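Local coordinates for ESX-1 secretion system protein EccA1 (Mycobacterium tuberculosis, PDB 4F3V) that probably supplies energy for exporting virulence factors through the ESX-1 type VII secretion system, as an ATPase whose N-terminal tetratricopeptide-repeat domain is the part described here, at residues Asn82-Ala86 against Thr95-Thr99; Ala113-Tyr118 against Val144-Ala148; Phe187-Glu191 against Ala217-Gln221. All blocks are in the same frame, centred on the assembly; numbering follows the deposited sequence.

Contact 1 (Asn82-Ala86 against Thr95-Thr99). With SO4 (sulfate ion), chain D.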
ATOM      1  N   ASN A  82       7.608  16.517  -4.928  1.00 22.69           N
ATOM      2  CA  ASN A  82       7.771  15.599  -3.790  1.00 23.82           C
ATOM      3  C   ASN A  82       6.447  14.942  -3.384  1.00 21.64           C
ATOM      4  O   ASN A  82       6.146  14.815  -2.201  1.00 21.20           O
ATOM      5  CB  ASN A  82       8.421  16.277  -2.578  1.00 27.82           C
ATOM      6  CG  ASN A  82       9.852  16.713  -2.844  1.00 31.65           C
ATOM      7  OD1 ASN A  82      10.670  15.931  -3.331  1.00 36.00           O
ATOM      8  ND2 ASN A  82      10.167  17.973  -2.517  1.00 36.80           N
ATOM      9  N   ALA A  83       5.647  14.544  -4.374  1.00 20.13           N
ATOM     10  CA  ALA A  83       4.412  13.787  -4.108  1.00 19.66           C
ATOM     11  C   ALA A  83       4.796  12.345  -3.730  1.00 19.07           C
ATOM     12  O   ALA A  83       5.811  11.824  -4.219  1.00 18.01           O
ATOM     13  CB  ALA A  83       3.493  13.812  -5.312  1.00 18.78           C
ATOM     14  N   ARG A  84       4.036  11.750  -2.816  1.00 19.08           N
ATOM     15  CA  ARG A  84       4.248  10.364  -2.381  1.00 19.24           C
ATOM     16  C   ARG A  84       2.894   9.682  -2.341  1.00 18.80           C
ATOM     17  O   ARG A  84       1.894  10.343  -2.093  1.00 19.52           O
ATOM     18  CB  ARG A  84       4.908  10.316  -1.003  1.00 20.47           C
ATOM     19  CG  ARG A  84       6.277  10.994  -0.946  1.00 21.74           C
ATOM     20  CD  ARG A  84       6.952  10.777   0.416  1.00 23.31           C
ATOM     21  NE  ARG A  84       7.373   9.379   0.597  1.00 23.64           N
ATOM     22  CZ  ARG A  84       8.532   8.845   0.196  1.00 23.76           C
ATOM     23  NH1 ARG A  84       9.458   9.554  -0.435  1.00 25.15           N
ATOM     24  NH2 ARG A  84       8.750   7.564   0.394  1.00 24.59           N
ATOM     25  N   ILE A  85       2.854   8.377  -2.592  1.00 18.13           N
ATOM     26  CA  ILE A  85       1.612   7.593  -2.510  1.00 18.03           C
ATOM     27  C   ILE A  85       1.799   6.366  -1.577  1.00 18.49           C
ATOM     28  O   ILE A  85       2.918   5.889  -1.357  1.00 19.15           O
ATOM     29  CB  ILE A  85       1.068   7.138  -3.878  1.00 18.30           C
ATOM     30  CG1 ILE A  85       2.167   6.680  -4.840  1.00 17.80           C
ATOM     31  CG2 ILE A  85       0.236   8.238  -4.542  1.00 18.87           C
ATOM     32  CD1 ILE A  85       2.651   5.265  -4.661  1.00 17.58           C
ATOM     33  N   ALA A  86       0.701   5.871  -1.032  1.00 17.92           N
ATOM     34  CA  ALA A  86       0.687   4.735  -0.105  1.00 18.48           C
ATOM     35  C   ALA A  86       0.801   3.391  -0.830  1.00 17.68           C
ATOM     36  O   ALA A  86       0.115   3.174  -1.825  1.00 18.45           O
ATOM     37  CB  ALA A  86      -0.606   4.791   0.735  1.00 18.32           C
ATOM     38  N   THR A  95       5.261   4.494   2.059  1.00 20.57           N
ATOM     39  CA  THR A  95       4.961   5.368   0.924  1.00 19.97           C
ATOM     40  C   THR A  95       6.076   5.282  -0.103  1.00 20.29           C
ATOM     41  O   THR A  95       7.178   4.804   0.205  1.00 20.93           O
ATOM     42  CB  THR A  95       4.705   6.811   1.404  1.00 20.75           C
ATOM     43  OG1 THR A  95       5.870   7.309   2.060  1.00 20.77           O
ATOM     44  CG2 THR A  95       3.552   6.813   2.393  1.00 20.51           C
ATOM     45  N   TYR A  96       5.801   5.774  -1.307  1.00 19.60           N
ATOM     46  CA  TYR A  96       6.722   5.694  -2.433  1.00 19.91           C
ATOM     47  C   TYR A  96       6.645   7.036  -3.186  1.00 19.05           C
ATOM     48  O   TYR A  96       5.549   7.558  -3.369  1.00 18.21           O
ATOM     49  CB  TYR A  96       6.279   4.535  -3.341  1.00 20.12           C
ATOM     50  CG  TYR A  96       7.336   4.121  -4.303  1.00 20.64           C
ATOM     51  CD1 TYR A  96       8.368   3.266  -3.902  1.00 20.85           C
ATOM     52  CD2 TYR A  96       7.329   4.593  -5.615  1.00 20.18           C
ATOM     53  CE1 TYR A  96       9.376   2.918  -4.781  1.00 21.06           C
ATOM     54  CE2 TYR A  96       8.326   4.244  -6.494  1.00 20.55           C
ATOM     55  CZ  TYR A  96       9.347   3.403  -6.076  1.00 21.10           C
ATOM     56  OH  TYR A  96      10.322   3.046  -6.971  1.00 21.50           O
ATOM     57  N   PRO A  97       7.790   7.610  -3.578  1.00 18.92           N
ATOM     58  CA  PRO A  97       7.757   8.903  -4.285  1.00 18.89           C
ATOM     59  C   PRO A  97       7.255   8.811  -5.732  1.00 18.28           C
ATOM     60  O   PRO A  97       7.598   7.879  -6.455  1.00 17.64           O
ATOM     61  CB  PRO A  97       9.223   9.356  -4.238  1.00 19.52           C
ATOM     62  CG  PRO A  97       9.986   8.072  -4.277  1.00 19.40           C
ATOM     63  CD  PRO A  97       9.170   7.135  -3.390  1.00 19.68           C
ATOM     64  N   VAL A  98       6.431   9.768  -6.140  1.00 17.94           N
ATOM     65  CA  VAL A  98       5.865   9.768  -7.479  1.00 18.34           C
ATOM     66  C   VAL A  98       6.876  10.504  -8.343  1.00 19.51           C
ATOM     67  O   VAL A  98       6.889  11.746  -8.364  1.00 21.36           O
ATOM     68  CB  VAL A  98       4.486  10.445  -7.519  1.00 18.47           C
ATOM     69  CG1 VAL A  98       3.840  10.319  -8.899  1.00 18.88           C
ATOM     70  CG2 VAL A  98       3.565   9.850  -6.476  1.00 18.07           C
ATOM     71  N   THR A  99       7.774   9.752  -8.981  1.00 18.46           N
ATOM     72  CA  THR A  99       8.741  10.326  -9.915  1.00 18.47           C
ATOM     73  C   THR A  99       8.643   9.779 -11.340  1.00 17.43           C
ATOM     74  O   THR A  99       9.373  10.201 -12.236  1.00 17.73           O
ATOM     75  CB  THR A  99      10.158  10.102  -9.387  1.00 19.41           C
ATOM     76  OG1 THR A  99      10.454   8.719  -9.445  1.00 21.23           O
ATOM     77  CG2 THR A  99      10.294  10.591  -7.904  1.00 20.29           C
TER
HETATM   78  S   SO4 D1002      12.378   7.392  -0.559  1.00 53.25           S
HETATM   79  O1  SO4 D1002      12.987   7.548   0.784  1.00 56.29           O
HETATM   80  O2  SO4 D1002      11.038   6.788  -0.391  1.00 51.44           O
HETATM   81  O3  SO4 D1002      12.224   8.708  -1.220  1.00 52.50           O
HETATM   82  O4  SO4 D1002      13.230   6.517  -1.385  1.00 55.23           O
HETATM   83  O   HOH W   1       6.575  14.111  -7.014  1.00 20.84           O

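Contact 2 (Ala113-Tyr118 against Val144-Ala148)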
ATOM      1  N   ALA A 113      -7.088  -2.076  -4.362  1.00 20.86           N
ATOM      2  CA  ALA A 113      -7.102  -3.228  -3.490  1.00 21.80           C
ATOM      3  C   ALA A 113      -7.938  -2.886  -2.266  1.00 23.44           C
ATOM      4  O   ALA A 113      -8.833  -3.663  -1.916  1.00 24.42           O
ATOM      5  CB  ALA A 113      -5.693  -3.633  -3.064  1.00 20.02           C
ATOM      6  N   ALA A 114      -7.644  -1.739  -1.644  1.00 24.22           N
ATOM      7  CA  ALA A 114      -8.392  -1.245  -0.481  1.00 26.60           C
ATOM      8  C   ALA A 114      -9.896  -1.108  -0.752  1.00 29.05           C
ATOM      9  O   ALA A 114     -10.697  -1.332   0.148  1.00 29.74           O
ATOM     10  CB  ALA A 114      -7.827   0.096   0.022  1.00 25.74           C
ATOM     11  N   GLN A 115     -10.279  -0.723  -1.968  1.00 29.45           N
ATOM     12  CA  GLN A 115     -11.703  -0.619  -2.338  1.00 31.46           C
ATOM     13  C   GLN A 115     -12.353  -1.968  -2.740  1.00 29.51           C
ATOM     14  O   GLN A 115     -13.566  -2.026  -2.978  1.00 29.10           O
ATOM     15  CB  GLN A 115     -11.891   0.397  -3.475  1.00 34.27           C
ATOM     16  CG  GLN A 115     -11.496   1.837  -3.132  1.00 39.63           C
ATOM     17  CD  GLN A 115     -12.600   2.742  -2.555  1.00 44.52           C
ATOM     18  OE1 GLN A 115     -13.794   2.417  -2.567  1.00 50.64           O
ATOM     19  NE2 GLN A 115     -12.193   3.940  -2.106  1.00 48.85           N
ATOM     20  N   GLY A 116     -11.561  -3.034  -2.845  1.00 26.13           N
ATOM     21  CA  GLY A 116     -12.082  -4.336  -3.226  1.00 25.75           C
ATOM     22  C   GLY A 116     -12.181  -4.557  -4.742  1.00 25.52           C
ATOM     23  O   GLY A 116     -12.890  -5.459  -5.179  1.00 25.14           O
ATOM     24  N   ASN A 117     -11.465  -3.754  -5.537  1.00 23.54           N
ATOM     25  CA  ASN A 117     -11.476  -3.895  -6.984  1.00 23.13           C
ATOM     26  C   ASN A 117     -10.197  -4.601  -7.408  1.00 22.54           C
ATOM     27  O   ASN A 117      -9.302  -4.004  -8.006  1.00 20.41           O
ATOM     28  CB  ASN A 117     -11.622  -2.532  -7.654  1.00 22.77           C
ATOM     29  CG  ASN A 117     -12.924  -1.850  -7.283  1.00 24.36           C
ATOM     30  OD1 ASN A 117     -13.950  -2.514  -7.088  1.00 24.58           O
ATOM     31  ND2 ASN A 117     -12.894  -0.524  -7.188  1.00 23.77           N
ATOM     32  N   TYR A 118     -10.122  -5.888  -7.076  1.00 23.03           N
ATOM     33  CA  TYR A 118      -8.854  -6.617  -7.146  1.00 22.02           C
ATOM     34  C   TYR A 118      -8.394  -6.844  -8.601  1.00 22.43           C
ATOM     35  O   TYR A 118      -7.209  -6.662  -8.912  1.00 21.73           O
ATOM     36  CB  TYR A 118      -8.931  -7.929  -6.374  1.00 21.68           C
ATOM     37  CG  TYR A 118      -9.448  -7.793  -4.964  1.00 21.94           C
ATOM     38  CD1 TYR A 118      -8.716  -7.142  -3.988  1.00 21.45           C
ATOM     39  CD2 TYR A 118     -10.685  -8.311  -4.611  1.00 22.22           C
ATOM     40  CE1 TYR A 118      -9.210  -6.984  -2.705  1.00 22.14           C
ATOM     41  CE2 TYR A 118     -11.168  -8.174  -3.335  1.00 22.85           C
ATOM     42  CZ  TYR A 118     -10.419  -7.517  -2.385  1.00 23.05           C
ATOM     43  OH  TYR A 118     -10.895  -7.367  -1.101  1.00 24.44           O
ATOM     44  N   VAL A 144      -2.240  -6.687  -3.007  1.00 13.90           N
ATOM     45  CA  VAL A 144      -3.534  -6.984  -3.586  1.00 13.95           C
ATOM     46  C   VAL A 144      -4.073  -8.337  -3.097  1.00 14.44           C
ATOM     47  O   VAL A 144      -5.242  -8.444  -2.642  1.00 14.16           O
ATOM     48  CB  VAL A 144      -3.482  -6.945  -5.129  1.00 14.28           C
ATOM     49  CG1 VAL A 144      -4.838  -7.335  -5.767  1.00 13.94           C
ATOM     50  CG2 VAL A 144      -3.016  -5.576  -5.598  1.00 13.62           C
ATOM     51  N   TYR A 145      -3.229  -9.364  -3.177  1.00 14.58           N
ATOM     52  CA  TYR A 145      -3.612 -10.703  -2.733  1.00 14.95           C
ATOM     53  C   TYR A 145      -3.914 -10.695  -1.213  1.00 14.92           C
ATOM     54  O   TYR A 145      -4.862 -11.344  -0.760  1.00 15.19           O
ATOM     55  CB  TYR A 145      -2.507 -11.736  -3.066  1.00 15.09           C
ATOM     56  CG  TYR A 145      -2.419 -12.148  -4.535  1.00 15.74           C
ATOM     57  CD1 TYR A 145      -3.562 -12.494  -5.274  1.00 16.07           C
ATOM     58  CD2 TYR A 145      -1.190 -12.265  -5.162  1.00 16.58           C
ATOM     59  CE1 TYR A 145      -3.479 -12.865  -6.607  1.00 16.80           C
ATOM     60  CE2 TYR A 145      -1.089 -12.664  -6.480  1.00 16.77           C
ATOM     61  CZ  TYR A 145      -2.227 -12.983  -7.193  1.00 17.14           C
ATOM     62  OH  TYR A 145      -2.070 -13.351  -8.488  1.00 17.61           O
ATOM     63  N   GLY A 146      -3.117  -9.964  -0.439  1.00 14.58           N
ATOM     64  CA  GLY A 146      -3.324  -9.894   1.023  1.00 14.96           C
ATOM     65  C   GLY A 146      -4.659  -9.270   1.352  1.00 15.47           C
ATOM     66  O   GLY A 146      -5.366  -9.731   2.266  1.00 15.44           O
ATOM     67  N   ALA A 147      -5.022  -8.226   0.588  1.00 15.56           N
ATOM     68  CA  ALA A 147      -6.301  -7.548   0.787  1.00 16.12           C
ATOM     69  C   ALA A 147      -7.473  -8.521   0.624  1.00 16.76           C
ATOM     70  O   ALA A 147      -8.459  -8.439   1.360  1.00 17.62           O
ATOM     71  CB  ALA A 147      -6.454  -6.335  -0.131  1.00 15.95           C
ATOM     72  N   ALA A 148      -7.316  -9.476  -0.283  1.00 16.13           N
ATOM     73  CA  ALA A 148      -8.334 -10.500  -0.564  1.00 16.37           C
ATOM     74  C   ALA A 148      -8.142 -11.782   0.257  1.00 16.50           C
ATOM     75  O   ALA A 148      -8.790 -12.822  -0.010  1.00 15.98           O
ATOM     76  CB  ALA A 148      -8.315 -10.839  -2.073  1.00 15.31           C
TER

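Contact 3 (Phe187-Glu191 against Ala217-Gln221). With SO4 (sulfate ion), chain G.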
ATOM      1  N   PHE A 187       1.967 -21.081  12.762  1.00 26.75           N
ATOM      2  CA  PHE A 187       2.259 -20.088  13.767  1.00 26.80           C
ATOM      3  C   PHE A 187       3.746 -19.997  14.130  1.00 26.90           C
ATOM      4  O   PHE A 187       4.254 -18.899  14.382  1.00 24.61           O
ATOM      5  CB  PHE A 187       1.409 -20.365  15.024  1.00 28.08           C
ATOM      6  CG  PHE A 187      -0.080 -20.201  14.804  1.00 28.91           C
ATOM      7  CD1 PHE A 187      -0.583 -19.006  14.313  1.00 28.61           C
ATOM      8  CD2 PHE A 187      -0.973 -21.236  15.068  1.00 30.71           C
ATOM      9  CE1 PHE A 187      -1.946 -18.830  14.105  1.00 28.37           C
ATOM     10  CE2 PHE A 187      -2.335 -21.067  14.849  1.00 31.43           C
ATOM     11  CZ  PHE A 187      -2.811 -19.849  14.374  1.00 30.00           C
ATOM     12  N   THR A 188       4.431 -21.143  14.178  1.00 27.85           N
ATOM     13  CA  THR A 188       5.862 -21.146  14.466  1.00 28.81           C
ATOM     14  C   THR A 188       6.632 -20.438  13.363  1.00 27.83           C
ATOM     15  O   THR A 188       7.512 -19.624  13.639  1.00 27.07           O
ATOM     16  CB  THR A 188       6.415 -22.570  14.672  1.00 30.93           C
ATOM     17  OG1 THR A 188       5.878 -23.084  15.891  1.00 31.74           O
ATOM     18  CG2 THR A 188       7.944 -22.567  14.787  1.00 31.46           C
ATOM     19  N   GLU A 189       6.301 -20.761  12.108  1.00 27.93           N
ATOM     20  CA  GLU A 189       6.888 -20.087  10.962  1.00 27.51           C
ATOM     21  C   GLU A 189       6.598 -18.572  11.010  1.00 25.24           C
ATOM     22  O   GLU A 189       7.500 -17.766  10.772  1.00 24.12           O
ATOM     23  CB  GLU A 189       6.378 -20.718   9.652  1.00 28.99           C
ATOM     24  CG  GLU A 189       6.812 -19.951   8.404  1.00 29.12           C
ATOM     25  CD  GLU A 189       6.439 -20.613   7.094  1.00 29.96           C
ATOM     26  OE1 GLU A 189       5.816 -21.710   7.077  1.00 30.78           O
ATOM     27  OE2 GLU A 189       6.771 -20.002   6.063  1.00 30.50           O
ATOM     28  N   ALA A 190       5.346 -18.203  11.293  1.00 23.37           N
ATOM     29  CA  ALA A 190       4.961 -16.795  11.429  1.00 23.08           C
ATOM     30  C   ALA A 190       5.843 -16.073  12.454  1.00 23.68           C
ATOM     31  O   ALA A 190       6.355 -14.998  12.189  1.00 22.88           O
ATOM     32  CB  ALA A 190       3.497 -16.655  11.820  1.00 22.26           C
ATOM     33  N   GLU A 191       6.069 -16.701  13.596  1.00 25.19           N
ATOM     34  CA  GLU A 191       6.901 -16.099  14.645  1.00 26.26           C
ATOM     35  C   GLU A 191       8.346 -15.920  14.224  1.00 26.48           C
ATOM     36  O   GLU A 191       8.909 -14.856  14.437  1.00 25.55           O
ATOM     37  CB  GLU A 191       6.800 -16.920  15.921  1.00 27.98           C
ATOM     38  CG  GLU A 191       5.419 -16.840  16.540  1.00 28.34           C
ATOM     39  CD  GLU A 191       5.089 -18.010  17.450  1.00 30.52           C
ATOM     40  OE1 GLU A 191       5.846 -19.000  17.468  1.00 30.80           O
ATOM     41  OE2 GLU A 191       4.037 -17.933  18.135  1.00 32.54           O
ATOM     42  N   ALA A 217      -0.436 -15.267  16.956  1.00 25.86           N
ATOM     43  CA  ALA A 217       0.234 -16.567  16.881  1.00 26.52           C
ATOM     44  C   ALA A 217       0.494 -17.148  18.275  1.00 28.33           C
ATOM     45  O   ALA A 217       0.276 -18.348  18.505  1.00 28.51           O
ATOM     46  CB  ALA A 217       1.529 -16.491  16.106  1.00 24.67           C
ATOM     47  N   ARG A 218       0.997 -16.313  19.189  1.00 28.11           N
ATOM     48  CA  ARG A 218       1.277 -16.786  20.540  1.00 29.90           C
ATOM     49  C   ARG A 218       0.026 -17.248  21.244  1.00 30.87           C
ATOM     50  O   ARG A 218       0.021 -18.297  21.916  1.00 32.39           O
ATOM     51  CB  ARG A 218       1.951 -15.703  21.377  1.00 29.98           C
ATOM     52  CG  ARG A 218       3.325 -15.324  20.880  1.00 29.99           C
ATOM     53  CD  ARG A 218       4.330 -16.414  21.150  1.00 32.31           C
ATOM     54  NE  ARG A 218       5.597 -16.028  20.566  1.00 33.41           N
ATOM     55  CZ  ARG A 218       6.645 -16.829  20.412  1.00 35.07           C
ATOM     56  NH1 ARG A 218       6.603 -18.098  20.779  1.00 36.99           N
ATOM     57  NH2 ARG A 218       7.750 -16.336  19.878  1.00 37.21           N
ATOM     58  N   ARG A 219      -1.035 -16.464  21.130  1.00 31.04           N
ATOM     59  CA  ARG A 219      -2.291 -16.817  21.792  1.00 32.86           C
ATOM     60  C   ARG A 219      -2.828 -18.160  21.265  1.00 34.51           C
ATOM     61  O   ARG A 219      -3.233 -19.008  22.040  1.00 34.29           O
ATOM     62  CB  ARG A 219      -3.336 -15.729  21.598  1.00 33.24           C
ATOM     63  CG  ARG A 219      -4.702 -16.108  22.159  1.00 35.23           C
ATOM     64  CD  ARG A 219      -5.610 -14.903  22.236  1.00 35.74           C
ATOM     65  NE  ARG A 219      -5.324 -14.089  23.407  1.00 36.07           N
ATOM     66  CZ  ARG A 219      -5.827 -12.878  23.606  1.00 36.88           C
ATOM     67  NH1 ARG A 219      -6.629 -12.314  22.702  1.00 37.36           N
ATOM     68  NH2 ARG A 219      -5.537 -12.221  24.718  1.00 36.16           N
ATOM     69  N   SER A 220      -2.812 -18.358  19.945  1.00 34.23           N
ATOM     70  CA  SER A 220      -3.340 -19.611  19.377  1.00 35.62           C
ATOM     71  C   SER A 220      -2.488 -20.824  19.756  1.00 35.96           C
ATOM     72  O   SER A 220      -2.997 -21.920  19.869  1.00 36.56           O
ATOM     73  CB  SER A 220      -3.473 -19.512  17.866  1.00 35.54           C
ATOM     74  OG  SER A 220      -4.484 -18.555  17.538  1.00 37.50           O
ATOM     75  N   GLN A 221      -1.198 -20.626  19.986  1.00 34.84           N
ATOM     76  CA  GLN A 221      -0.363 -21.703  20.538  1.00 35.73           C
ATOM     77  C   GLN A 221      -0.574 -21.955  22.030  1.00 37.20           C
ATOM     78  O   GLN A 221      -0.046 -22.924  22.569  1.00 39.32           O
ATOM     79  CB  GLN A 221       1.105 -21.386  20.323  1.00 34.68           C
ATOM     80  CG  GLN A 221       1.524 -21.409  18.887  1.00 33.60           C
ATOM     81  CD  GLN A 221       2.927 -20.873  18.734  1.00 32.96           C
ATOM     82  OE1 GLN A 221       3.317 -19.890  19.387  1.00 33.12           O
ATOM     83  NE2 GLN A 221       3.696 -21.518  17.886  1.00 33.20           N
TER
HETATM   84  S   SO4 G1005       2.589 -24.366  15.044  1.00 69.36           S
HETATM   85  O1  SO4 G1005       2.825 -25.805  15.294  1.00 70.10           O
HETATM   86  O2  SO4 G1005       2.623 -23.660  16.351  1.00 63.03           O
HETATM   87  O3  SO4 G1005       3.634 -23.865  14.116  1.00 60.22           O
HETATM   88  O4  SO4 G1005       1.266 -24.179  14.400  1.00 70.58           O

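Contact 1 (Asn82-Ala86 against Thr95-Thr99)
Arg84 and Thr95 make the main side-chain bond of a two-stranded beta hairpin. Arg84 NE gives its hydrogen to Thr95 OG1 at 2.9 Å, nearly straight at 166° and in the guanidinium plane; two longer bonds, from NH2 to OG1 and to Thr95 O, are weak. A bend at chi3 (70°) folds the arginine across the neighbouring strand, with one face of the guanidinium over the Tyr96-Pro97 peptide link. On another part of its edge NH1 donates to O3 of a sulfate at 3.0 Å, an ion probably taken from the crystallisation liquor.

The backbone carries the rest of the polar work. Ile85 and Tyr96 form an antiparallel hydrogen-bonded pair, with Ile85 N to Tyr96 O and Tyr96 N to Ile85 O both 2.9 Å. Beyond the arginine, Val98 N reaches Ala83 O at 2.9 Å, and a water links Ala83 N to Val98 O.

On the other face of the hairpin the packing is apolar. Ile85 CG1 meets Val98 CG2 at 3.8 Å, the two side chains crossing at about a right angle, while Ile85 CD1 lies beside Tyr96 CB at 3.9 Å. Ala83 and Val98 also touch Ile44 of helix 40-48. The hairpin thus has two chemistries: a greasy side turned to the helices, and an arginine side on which threonine fixes the guanidinium while its cationic edge takes up an anion.

Contact 2 (Ala113-Tyr118 against Val144-Ala148)
Tyr118 against Ala147 and Ala148, and Ala113 against Val144 and Ala147, form a buried packing contact between helix ends in this tetratricopeptide-repeat domain. The last turn of helix 101-115 and the start of helix 118-125 meet the closing turn of helix 134-147. Gly116, at positive phi (85°), ends helix 101-115 in a Schellman motif, in which Gly116 N bonds back to Ala113 O at 2.9 Å. Two residues later the chain is helical again, and Tyr118 faces helix 134-147.

Small side chains set the closeness of the approach. Ala113 CB lies 4.0 Å from Val144 CA and 4.1 Å from Ala147 CB, so a methyl rests directly on the neighbouring helix's backbone. Val144 has its CG1 anti to its own N (chi1 177°), which brings that methyl beside Tyr118 CB, while CG2 is the branch next to Ala113 CB. The isopropyl group therefore serves both helices: it also touches Ala121, Met122 and Leu125 of helix 118-125.

The tyrosine ring is covered on both faces: the Gly116 carbonyl carbon lies over the centre of one face and the Ala148 methyl over the centre of the opposite face, while Ala147 CB comes to its edge, 3.8 Å from Tyr118 CE1. Trp269, from a loop late in the chain, meets this ring with nearly parallel planes and also touches Val144 and Ala148, so the C-terminal segment packs on the same group. The methyl over the ring makes a CH-pi contact: Ala148 CB stands 3.9 Å from the Tyr118 ring centroid, 9° off the normal.

Contact 3 (Phe187-Glu191 against Ala217-Gln221)
Phe187 lies across the closing turn of helix 207-221, touching Ala217, Ser220 and Gln221. From its CB, which passes Gln221 CG, the side chain leaves with CG anti to the carbonyl carbon (chi1 -65°), and this carries the ring over the other helix. CD1 is 3.6 Å from Ala217 CA and nearly as close to its methyl. The other ortho carbon, CD2, comes near a sulfate oxygen. CE2 and the tip, CZ, both meet Ser220 CB at 3.6 Å; this carbon sits over one ring face, toward its rim, in a CH-pi contact.

The sulfate, probably from the crystallisation liquor, rests at the start of helix 187-198. Thr188 N donates to its O3 at 2.8 Å, and Thr188 OG1 donates to the same O3 at 3.0 Å, a position where the helix dipole would favour an anion.

One turn further on, Glu191 reaches across to Arg218. Their flat groups are stacked, the planes 18° apart, with Glu191 CD 3.5 Å above the centre of the guanidinium. The salt bridge, Glu191 OE2 to Arg218 NE at 3.5 Å, is therefore one of charges alone, since no N-H points at the oxygen. Ala217 CB touches the same oxygen, Glu191 OE2, at 3.5 Å.

The two helices run roughly antiparallel, at 150° between their short axes. Helix 167-183 backs the first through Ala190, and helix 224-237 backs the second through Arg218 and Arg219, so this antiparallel pair is the middle of four successive helices, stacked as in the helical-hairpin architecture of a tetratricopeptide-repeat domain.

In the fold
The three contacts follow one another along the chain. Contact 2 is the buried one, built from apolar groups; contact 1 is almost as central yet only partly buried, and contact 3 lies farther out. Both add charged groups, and each holds a sulfate probably taken from the crystallisation liquor. Contact 1, the only one between strands, combines backbone bonds with an arginine-threonine bond, whereas contacts 2 and 3 join helices through side chains. Helix 101-115 of contact 2 is the next element after strand 95-97, yet the two contacts do not touch. Contact 3 lies about 34 Å from contact 1, centre to centre, across the middle of the chain. A sulfate meets an arginine in contact 1 but a helix start in contact 3.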